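Local coordinates for protein ribosome biogenesis GTPase A (Thermotoga maritima, PDB 3CNL) that binds GTP and probably hydrolyses it in a late step of 50S ribosomal subunit assembly, at residues 24-29 against 48-53; 30-35 against 169-174; 105-110 against 155-160. One frame throughout, in Å; residues are numbered along the deposited sequence.

Overall arrangement
From the N terminus, strand 24-30 enters the central sheet and runs into the loop 30-35; the chain then returns as strand 48-54, and contact 1 closes this short loop as a parallel strand pair. Contact 2 starts inside that loop and ends far along the chain at 169-174, so it crosses contact 1 and ties the end of strand 24-30 to the end of helix 162-170. Contact 3 follows contact 1 in series and lies wholly within the span of contact 2, joining the phosphate-binding loop after strand 101-106 to the chain leaving strand 147-154. Strand 24-30 neighbours strand 101-106 in the sheet, and the phosphate-binding loop touches segment 169-174, linking contacts 2 and 3.

Contact 1 of 3, residues 24-29 against 48-53; sequences TVVEVR and ETIILL
Ile51 covers one face of the Arg29 guanidinium, its CG2 3.7 Å from the plane of that group and toward the rim, while Ile51 CD1 approaches NH2 of Arg29 to 3.6 Å. Arg29 reaches across because CG stands opposite its carbonyl carbon (chi1 -57°) and the chain then runs extended to NE. NH2 donates at 2.8 Å to OE2 of Glu27, which is met from above the carboxylate plane; the same oxygen rests 3.5 Å from Ile51 CG1, so an aliphatic branch lines the ion pair. Glu27 OE1 is held by the backbone N of Ala39, and Arg29 NH1 by Pro34 O. Replacing Arg29 with an alanine would probably leave Glu27 OE2 without its cationic mate and uncover the branch of Ile51. These side chains ride on two neighbouring parallel strands of the GTPase sheet, between strands 78-80 and 101-106, joined by a connection without a regular helix. Five backbone bonds zip the strands together, from Val25 N to Glu48 O (2.8 Å) through to Arg29 N to Leu52 O (3.0 Å). On the face of Val26, Val28, Ile50 and Leu52, Val26 CG1 packs 3.6 Å from Leu52 CD1; the polar Thr24 and Glu48 end the same face. Beyond, Phe71 of helix 61-73 packs on both Arg29 and Ile51, and strand 101-106 flanks Val26 and Val28.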
loop_
_atom_site.group_PDB
_atom_site.type_symbol
_atom_site.label_atom_id
_atom_site.label_comp_id
_atom_site.label_asym_id
_atom_site.label_seq_id
_atom_site.Cartn_x
_atom_site.Cartn_y
_atom_site.Cartn_z
ATOM N N THR A 24 -1.034 20.496 1.600
ATOM C CA THR A 24 -0.054 19.459 1.308
ATOM C C THR A 24 -0.688 18.065 1.508
ATOM O O THR A 24 -1.502 17.869 2.414
ATOM C CB THR A 24 1.188 19.635 2.231
ATOM O OG1 THR A 24 1.694 20.968 2.082
ATOM C CG2 THR A 24 2.313 18.609 1.929
ATOM N N VAL A 25 -0.284 17.118 0.658
ATOM C CA VAL A 25 -0.766 15.735 0.639
ATOM C C VAL A 25 0.428 14.774 0.576
ATOM O O VAL A 25 1.266 14.877 -0.334
ATOM C CB VAL A 25 -1.647 15.463 -0.636
ATOM C CG1 VAL A 25 -1.984 13.977 -0.778
ATOM C CG2 VAL A 25 -2.934 16.270 -0.577
ATOM N N VAL A 26 0.483 13.857 1.547
ATOM C CA VAL A 26 1.412 12.723 1.523
ATOM C C VAL A 26 0.620 11.486 1.087
ATOM O O VAL A 26 -0.265 10.981 1.809
ATOM C CB VAL A 26 2.089 12.504 2.895
ATOM C CG1 VAL A 26 3.013 11.268 2.861
ATOM C CG2 VAL A 26 2.881 13.755 3.317
ATOM N N GLU A 27 0.905 11.049 -0.132
ATOM C CA GLU A 27 0.271 9.871 -0.702
ATOM C C GLU A 27 1.085 8.636 -0.300
ATOM O O GLU A 27 2.220 8.430 -0.750
ATOM C CB GLU A 27 0.168 10.047 -2.214
ATOM C CG GLU A 27 -0.626 8.994 -2.946
ATOM C CD GLU A 27 -0.512 9.163 -4.453
ATOM O OE1 GLU A 27 -1.395 8.685 -5.168
ATOM O OE2 GLU A 27 0.483 9.759 -4.935
ATOM N N VAL A 28 0.497 7.834 0.578
ATOM C CA VAL A 28 1.154 6.637 1.090
ATOM C C VAL A 28 0.825 5.427 0.188
ATOM O O VAL A 28 -0.303 4.898 0.197
ATOM C CB VAL A 28 0.823 6.390 2.577
ATOM C CG1 VAL A 28 1.547 5.114 3.121
ATOM C CG2 VAL A 28 1.171 7.622 3.430
ATOM N N ARG A 29 1.835 5.017 -0.582
ATOM C CA ARG A 29 1.738 3.903 -1.513
ATOM C C ARG A 29 2.593 2.767 -0.983
ATOM O O ARG A 29 3.450 2.997 -0.141
ATOM C CB ARG A 29 2.273 4.325 -2.880
ATOM C CG ARG A 29 1.584 5.565 -3.509
ATOM C CD ARG A 29 1.919 5.633 -4.979
ATOM N NE ARG A 29 1.478 6.885 -5.564
ATOM C CZ ARG A 29 1.576 7.205 -6.847
ATOM N NH1 ARG A 29 2.099 6.349 -7.722
ATOM N NH2 ARG A 29 1.132 8.386 -7.258
ATOM N N GLU A 48 0.412 20.572 -2.695
ATOM C CA GLU A 48 1.770 20.054 -2.774
ATOM C C GLU A 48 1.717 18.573 -2.418
ATOM O O GLU A 48 1.376 18.211 -1.291
ATOM C CB GLU A 48 2.704 20.829 -1.829
ATOM C CG GLU A 48 4.154 20.356 -1.821
ATOM C CD GLU A 48 4.859 20.558 -3.149
ATOM O OE1 GLU A 48 4.449 21.461 -3.905
ATOM O OE2 GLU A 48 5.823 19.811 -3.443
ATOM N N THR A 49 2.044 17.720 -3.381
ATOM C CA THR A 49 1.912 16.274 -3.199
ATOM C C THR A 49 3.286 15.608 -3.096
ATOM O O THR A 49 4.175 15.873 -3.904
ATOM C CB THR A 49 1.103 15.634 -4.342
ATOM O OG1 THR A 49 -0.212 16.204 -4.375
ATOM C CG2 THR A 49 0.998 14.105 -4.183
ATOM N N ILE A 50 3.441 14.775 -2.070
ATOM C CA ILE A 50 4.625 13.933 -1.898
ATOM C C ILE A 50 4.204 12.467 -2.092
ATOM O O ILE A 50 3.286 11.989 -1.423
ATOM C CB ILE A 50 5.217 14.118 -0.491
ATOM C CG1 ILE A 50 5.447 15.615 -0.202
ATOM C CG2 ILE A 50 6.514 13.292 -0.311
ATOM C CD1 ILE A 50 5.935 15.890 1.202
ATOM N N ILE A 51 4.852 11.765 -3.015
ATOM C CA ILE A 51 4.619 10.318 -3.171
ATOM C C ILE A 51 5.562 9.587 -2.230
ATOM O O ILE A 51 6.776 9.713 -2.348
ATOM C CB ILE A 51 4.833 9.845 -4.619
ATOM C CG1 ILE A 51 3.803 10.501 -5.537
ATOM C CG2 ILE A 51 4.800 8.272 -4.704
ATOM C CD1 ILE A 51 4.110 10.404 -7.035
ATOM N N LEU A 52 4.995 8.867 -1.269
ATOM C CA LEU A 52 5.778 8.130 -0.315
ATOM C C LEU A 52 5.683 6.640 -0.657
ATOM O O LEU A 52 4.590 6.068 -0.695
ATOM C CB LEU A 52 5.263 8.432 1.097
ATOM C CG LEU A 52 5.959 7.910 2.351
ATOM C CD1 LEU A 52 5.454 8.682 3.563
ATOM C CD2 LEU A 52 5.676 6.455 2.568
ATOM N N LEU A 53 6.828 6.023 -0.943
ATOM C CA LEU A 53 6.847 4.603 -1.286
ATOM C C LEU A 53 7.152 3.843 -0.023
ATOM O O LEU A 53 8.308 3.757 0.383
ATOM C CB LEU A 53 7.882 4.311 -2.374
ATOM C CG LEU A 53 7.630 5.025 -3.699
ATOM C CD1 LEU A 53 8.668 4.589 -4.721
ATOM C CD2 LEU A 53 6.174 4.823 -4.241
#

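Contact 2 of 3, residues 30-35 against 169-174; sequences DARAPF and LLVGSL
Val171 pushes its CG1 methyl against the carboxylate of Asp30, 3.6 Å from CG, and the two side chains run alongside, heading opposite ways. The same methyl meets Ala33 CB at 3.9 Å, so one branch of the valine fills the angle between the acid and the turn that follows it; a chi1 of -64° carries CG1 away from the carbonyl of Val171 and into this angle. This is the tight part. Asp30 is fixed from its own side: Arg32 grips it side-on, NE to OD1 at 3.0 Å and NH2 to OD2 at 2.8 Å, each carboxylate oxygen approached on its syn side and lying close to the guanidinium plane. OD1 also takes the backbone N of Arg32 with its anti lone pair, at 2.8 Å, which makes an Asx turn within the type I turn from Asp30 to Ala33. Opposite it, helix 162-170 ends in a Schellman motif whose C-prime residue is Gly172, with positive phi, and Val171 sits just where the helix unwinds. The contact thus sets a loop from the end of strand 24-30 against a helix terminus, close to the GTP-binding residues Lys55 and Thr110. Toward Arg32 the fit is looser: NH2 passes Val171 CA at 3.8 Å, obliquely to the guanidinium. A water also bridges Asp30 and Val171, 2.7 Å from Asp30 OD2 and 2.8 Å from Val171 O, and it lies at the edge of the Arg32 guanidinium, in its plane. Outward from the turn, Arg32 NH2 and NH1 also donate to the backbone oxygens of Ala236 and Val235, while Val171 O accepts from Asn109 ND2.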
loop_
_atom_site.group_PDB
_atom_site.type_symbol
_atom_site.label_atom_id
_atom_site.label_comp_id
_atom_site.label_asym_id
_atom_site.label_seq_id
_atom_site.Cartn_x
_atom_site.Cartn_y
_atom_site.Cartn_z
ATOM N N ASP A 30 2.353 1.556 -1.471
ATOM C CA ASP A 30 3.205 0.396 -1.185
ATOM C C ASP A 30 4.256 0.395 -2.303
ATOM O O ASP A 30 3.907 0.467 -3.476
ATOM C CB ASP A 30 2.351 -0.897 -1.169
ATOM C CG ASP A 30 3.113 -2.116 -0.641
ATOM O OD1 ASP A 30 4.233 -2.360 -1.108
ATOM O OD2 ASP A 30 2.585 -2.859 0.226
ATOM N N ALA A 31 5.542 0.360 -1.939
ATOM C CA ALA A 31 6.648 0.327 -2.908
ATOM C C ALA A 31 6.638 -0.920 -3.779
ATOM O O ALA A 31 7.241 -0.947 -4.859
ATOM C CB ALA A 31 7.997 0.413 -2.165
ATOM N N ARG A 32 5.971 -1.972 -3.321
ATOM C CA ARG A 32 5.914 -3.221 -4.117
ATOM C C ARG A 32 4.941 -3.114 -5.298
ATOM O O ARG A 32 5.004 -3.889 -6.281
ATOM C CB ARG A 32 5.533 -4.390 -3.218
ATOM C CG ARG A 32 6.514 -4.645 -2.094
ATOM C CD ARG A 32 6.010 -5.690 -1.084
ATOM N NE ARG A 32 4.781 -5.240 -0.396
ATOM C CZ ARG A 32 4.004 -6.031 0.348
ATOM N NH1 ARG A 32 4.324 -7.316 0.503
ATOM N NH2 ARG A 32 2.903 -5.555 0.945
ATOM N N ALA A 33 4.032 -2.151 -5.205
ATOM C CA ALA A 33 3.031 -1.951 -6.253
ATOM C C ALA A 33 2.671 -0.472 -6.344
ATOM O O ALA A 33 1.581 -0.097 -5.945
ATOM C CB ALA A 33 1.746 -2.792 -5.922
ATOM N N PRO A 34 3.599 0.386 -6.818
ATOM C CA PRO A 34 3.324 1.835 -6.845
ATOM C C PRO A 34 2.211 2.338 -7.741
ATOM O O PRO A 34 1.627 3.375 -7.419
ATOM C CB PRO A 34 4.679 2.455 -7.247
ATOM C CG PRO A 34 5.664 1.403 -6.873
ATOM C CD PRO A 34 4.989 0.105 -7.213
ATOM N N PHE A 35 1.926 1.661 -8.858
ATOM C CA PHE A 35 0.792 2.072 -9.680
ATOM C C PHE A 35 -0.505 1.581 -9.036
ATOM O O PHE A 35 -1.451 2.354 -8.851
ATOM C CB PHE A 35 0.887 1.564 -11.127
ATOM C CG PHE A 35 1.784 2.387 -12.037
ATOM C CD1 PHE A 35 2.078 3.722 -11.767
ATOM C CD2 PHE A 35 2.301 1.816 -13.193
ATOM C CE1 PHE A 35 2.900 4.451 -12.610
ATOM C CE2 PHE A 35 3.119 2.547 -14.061
ATOM C CZ PHE A 35 3.412 3.853 -13.775
ATOM N N LEU A 169 -4.817 -7.144 -3.931
ATOM C CA LEU A 169 -4.834 -8.320 -3.060
ATOM C C LEU A 169 -3.464 -8.630 -2.463
ATOM O O LEU A 169 -3.329 -8.939 -1.267
ATOM C CB LEU A 169 -5.353 -9.551 -3.840
ATOM C CG LEU A 169 -5.361 -10.907 -3.141
ATOM C CD1 LEU A 169 -6.326 -10.869 -1.980
ATOM C CD2 LEU A 169 -5.795 -11.990 -4.149
ATOM N N LEU A 170 -2.447 -8.594 -3.313
ATOM C CA LEU A 170 -1.075 -8.941 -2.901
ATOM C C LEU A 170 -0.497 -7.976 -1.835
ATOM O O LEU A 170 0.330 -8.368 -1.024
ATOM C CB LEU A 170 -0.158 -8.975 -4.152
ATOM C CG LEU A 170 -0.265 -10.178 -5.090
ATOM C CD1 LEU A 170 0.366 -9.953 -6.473
ATOM C CD2 LEU A 170 0.330 -11.418 -4.464
ATOM N N VAL A 171 -0.908 -6.709 -1.858
ATOM C CA VAL A 171 -0.464 -5.750 -0.831
ATOM C C VAL A 171 -1.450 -5.652 0.367
ATOM O O VAL A 171 -1.268 -4.837 1.265
ATOM C CB VAL A 171 -0.155 -4.347 -1.440
ATOM C CG1 VAL A 171 1.016 -4.441 -2.425
ATOM C CG2 VAL A 171 -1.384 -3.762 -2.116
ATOM N N GLY A 172 -2.463 -6.513 0.388
ATOM C CA GLY A 172 -3.449 -6.559 1.497
ATOM C C GLY A 172 -4.446 -5.420 1.540
ATOM O O GLY A 172 -5.143 -5.216 2.542
ATOM N N SER A 173 -4.513 -4.667 0.451
ATOM C CA SER A 173 -5.429 -3.550 0.339
ATOM C C SER A 173 -6.862 -4.009 0.017
ATOM O O SER A 173 -7.857 -3.393 0.445
ATOM C CB SER A 173 -4.903 -2.594 -0.722
ATOM O OG SER A 173 -5.766 -1.494 -0.867
ATOM N N LEU A 174 -6.969 -5.092 -0.741
ATOM C CA LEU A 174 -8.269 -5.639 -1.081
ATOM C C LEU A 174 -8.421 -7.023 -0.447
ATOM O O LEU A 174 -7.642 -7.916 -0.738
ATOM C CB LEU A 174 -8.444 -5.659 -2.614
ATOM C CG LEU A 174 -9.760 -6.062 -3.286
ATOM C CD1 LEU A 174 -10.895 -5.046 -3.010
ATOM C CD2 LEU A 174 -9.524 -6.217 -4.785
HETATM O O HOH W 1 0.426 -2.732 1.867
#

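Contact 3 of 3, residues 105-110 against 155-160; sequences VGVPNT and LYKNIF. With GNP (phosphoaminophosphonic acid-guanylate ester), chain B.
Gly106 O takes the backbone N of Leu155 at 2.8 Å in an almost straight bond (173° at the hydrogen), although the N-H comes in from 45° out of the carbonyl plane. The same leucine's O is met by Val107 CA at 3.2 Å in a CA-H...O contact, and by Pro108 CD at 3.4 Å, so both carbonyls are engaged as the chains diverge. Among the side chains, Val107 CG1 lies 4.0 Å from Leu155 CD1, and Pro108 CG touches Tyr156 CE1 at 3.9 Å, obliquely to the ring. The tyrosine's chi1 of -51° swings the ring back to the proline. Farther along, Lys157 is anchored through NZ to the backbone oxygens of Ala36 and Ser38. A type II turn from Val107 to Thr110 curls round the nucleotide analogue, where Asn109 N makes a weak bond to O2G and Asn109 OD1 comes 3.2 Å from C5'. Lys112 donates to Val107 O and to the analogue. Gly106 to Thr110 form the first part of the P-loop (Walker A) of this circularly permuted GTPase, which continues through Gly111, Lys112 and Ser113 and is here joined to the chain that follows the GTP-binding Gly153.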
loop_
_atom_site.group_PDB
_atom_site.type_symbol
_atom_site.label_atom_id
_atom_site.label_comp_id
_atom_site.label_asym_id
_atom_site.label_seq_id
_atom_site.Cartn_x
_atom_site.Cartn_y
_atom_site.Cartn_z
ATOM N N VAL A 105 -2.835 10.452 2.966
ATOM C CA VAL A 105 -3.882 9.736 2.233
ATOM C C VAL A 105 -3.362 8.467 1.515
ATOM O O VAL A 105 -2.175 8.358 1.199
ATOM C CB VAL A 105 -4.583 10.660 1.200
ATOM C CG1 VAL A 105 -3.685 10.902 -0.009
ATOM C CG2 VAL A 105 -5.882 10.039 0.738
ATOM N N GLY A 106 -4.261 7.523 1.236
ATOM C CA GLY A 106 -3.873 6.305 0.501
ATOM C C GLY A 106 -4.954 5.240 0.499
ATOM O O GLY A 106 -5.972 5.362 1.200
ATOM N N VAL A 107 -4.736 4.179 -0.274
ATOM C CA VAL A 107 -5.712 3.075 -0.278
ATOM C C VAL A 107 -5.502 2.308 1.016
ATOM O O VAL A 107 -4.522 2.555 1.694
ATOM C CB VAL A 107 -5.546 2.166 -1.501
ATOM C CG1 VAL A 107 -5.721 2.976 -2.804
ATOM C CG2 VAL A 107 -4.170 1.422 -1.453
ATOM N N PRO A 108 -6.424 1.392 1.372
ATOM C CA PRO A 108 -6.268 0.645 2.606
ATOM C C PRO A 108 -4.938 -0.104 2.716
ATOM O O PRO A 108 -4.408 -0.576 1.701
ATOM C CB PRO A 108 -7.431 -0.353 2.545
ATOM C CG PRO A 108 -8.465 0.309 1.689
ATOM C CD PRO A 108 -7.674 1.040 0.659
ATOM N N ASN A 109 -4.409 -0.157 3.938
ATOM C CA ASN A 109 -3.320 -1.059 4.358
ATOM C C ASN A 109 -1.897 -0.615 4.062
ATOM O O ASN A 109 -0.943 -1.310 4.434
ATOM C CB ASN A 109 -3.528 -2.494 3.804
ATOM C CG ASN A 109 -2.796 -3.528 4.612
ATOM O OD1 ASN A 109 -2.954 -3.567 5.816
ATOM N ND2 ASN A 109 -1.957 -4.356 3.957
ATOM N N THR A 110 -1.736 0.542 3.431
ATOM C CA THR A 110 -0.399 0.967 2.932
ATOM C C THR A 110 0.526 1.518 4.011
ATOM O O THR A 110 1.690 1.782 3.735
ATOM C CB THR A 110 -0.499 2.030 1.858
ATOM O OG1 THR A 110 -1.209 3.161 2.391
ATOM C CG2 THR A 110 -1.228 1.488 0.623
ATOM N N LEU A 155 -8.614 5.965 0.576
ATOM C CA LEU A 155 -9.111 5.952 -0.790
ATOM C C LEU A 155 -9.547 4.558 -1.250
ATOM O O LEU A 155 -8.753 3.621 -1.279
ATOM C CB LEU A 155 -8.044 6.514 -1.734
ATOM C CG LEU A 155 -8.411 6.969 -3.153
ATOM C CD1 LEU A 155 -8.121 5.901 -4.202
ATOM C CD2 LEU A 155 -9.850 7.512 -3.276
ATOM N N TYR A 156 -10.823 4.441 -1.604
ATOM C CA TYR A 156 -11.358 3.231 -2.217
ATOM C C TYR A 156 -11.548 3.506 -3.695
ATOM O O TYR A 156 -12.343 4.363 -4.072
ATOM C CB TYR A 156 -12.681 2.829 -1.565
ATOM C CG TYR A 156 -12.604 2.765 -0.061
ATOM C CD1 TYR A 156 -12.212 1.598 0.593
ATOM C CD2 TYR A 156 -12.916 3.879 0.712
ATOM C CE1 TYR A 156 -12.140 1.542 1.982
ATOM C CE2 TYR A 156 -12.848 3.833 2.101
ATOM C CZ TYR A 156 -12.453 2.666 2.725
ATOM O OH TYR A 156 -12.385 2.638 4.106
ATOM N N LYS A 157 -10.809 2.803 -4.544
ATOM C CA LYS A 157 -10.855 3.114 -5.962
ATOM C C LYS A 157 -11.525 2.049 -6.827
ATOM O O LYS A 157 -11.766 0.935 -6.372
ATOM C CB LYS A 157 -9.469 3.508 -6.486
ATOM C CG LYS A 157 -8.462 2.407 -6.666
ATOM C CD LYS A 157 -7.082 3.045 -6.781
ATOM C CE LYS A 157 -6.180 2.220 -7.641
ATOM N NZ LYS A 157 -4.840 2.835 -7.764
ATOM N N ASN A 158 -11.830 2.429 -8.069
ATOM C CA ASN A 158 -12.543 1.583 -9.029
ATOM C C ASN A 158 -11.647 0.482 -9.578
ATOM O O ASN A 158 -10.612 0.759 -10.192
ATOM C CB ASN A 158 -13.117 2.446 -10.172
ATOM C CG ASN A 158 -13.359 1.659 -11.465
ATOM O OD1 ASN A 158 -14.289 0.841 -11.569
ATOM N ND2 ASN A 158 -12.530 1.926 -12.472
ATOM N N ILE A 159 -12.040 -0.767 -9.348
ATOM C CA ILE A 159 -11.292 -1.886 -9.894
ATOM C C ILE A 159 -11.993 -2.421 -11.133
ATOM O O ILE A 159 -12.962 -3.167 -11.046
ATOM C CB ILE A 159 -11.051 -3.001 -8.865
ATOM C CG1 ILE A 159 -10.388 -2.422 -7.619
ATOM C CG2 ILE A 159 -10.159 -4.064 -9.480
ATOM C CD1 ILE A 159 -10.869 -3.014 -6.344
ATOM N N PHE A 160 -11.482 -2.010 -12.280
ATOM C CA PHE A 160 -12.012 -2.387 -13.575
ATOM C C PHE A 160 -11.276 -3.617 -14.108
ATOM O O PHE A 160 -11.842 -4.410 -14.866
ATOM C CB PHE A 160 -11.845 -1.216 -14.546
ATOM C CG PHE A 160 -10.432 -0.699 -14.635
ATOM C CD1 PHE A 160 -9.727 -0.773 -15.828
ATOM C CD2 PHE A 160 -9.800 -0.152 -13.511
ATOM C CE1 PHE A 160 -8.413 -0.309 -15.915
ATOM C CE2 PHE A 160 -8.492 0.320 -13.579
ATOM C CZ PHE A 160 -7.791 0.239 -14.781
HETATM P PG GNP B . -5.980 1.181 6.736
HETATM O O1G GNP B . -6.256 2.517 6.084
HETATM O O2G GNP B . -6.423 0.016 5.870
HETATM O O3G GNP B . -6.578 1.198 8.138
HETATM N N3B GNP B . -4.475 0.825 7.083
HETATM P PB GNP B . -3.229 1.789 7.163
HETATM O O1B GNP B . -2.956 2.387 5.822
HETATM O O2B GNP B . -3.461 2.757 8.277
HETATM O O3A GNP B . -2.049 0.869 7.531
HETATM P PA GNP B . -1.473 0.477 8.927
HETATM O O1A GNP B . -0.521 1.495 9.402
HETATM O O2A GNP B . -2.522 0.063 9.872
HETATM O "O5'" GNP B . -0.594 -0.764 8.592
HETATM C "C5'" GNP B . -1.121 -1.932 7.944
HETATM C "C4'" GNP B . -0.167 -3.091 8.213
HETATM O "O4'" GNP B . 1.132 -2.865 7.594
HETATM C "C3'" GNP B . 0.156 -3.372 9.670
HETATM O "O3'" GNP B . 0.295 -4.777 9.830
HETATM C "C2'" GNP B . 1.502 -2.687 9.849
HETATM O "O2'" GNP B . 2.217 -3.271 10.913
HETATM C "C1'" GNP B . 2.187 -2.982 8.520
HETATM N N9 GNP B . 3.178 -1.993 8.103
HETATM C C8 GNP B . 3.013 -0.623 8.100
HETATM N N7 GNP B . 4.064 0.013 7.642
HETATM C C5 GNP B . 4.979 -1.017 7.336
HETATM C C6 GNP B . 6.296 -0.973 6.800
HETATM O O6 GNP B . 6.967 0.025 6.482
HETATM N N1 GNP B . 6.848 -2.256 6.633
HETATM C C2 GNP B . 6.204 -3.442 6.948
HETATM N N2 GNP B . 6.880 -4.590 6.730
HETATM N N3 GNP B . 4.977 -3.501 7.436
HETATM C C4 GNP B . 4.433 -2.257 7.609
#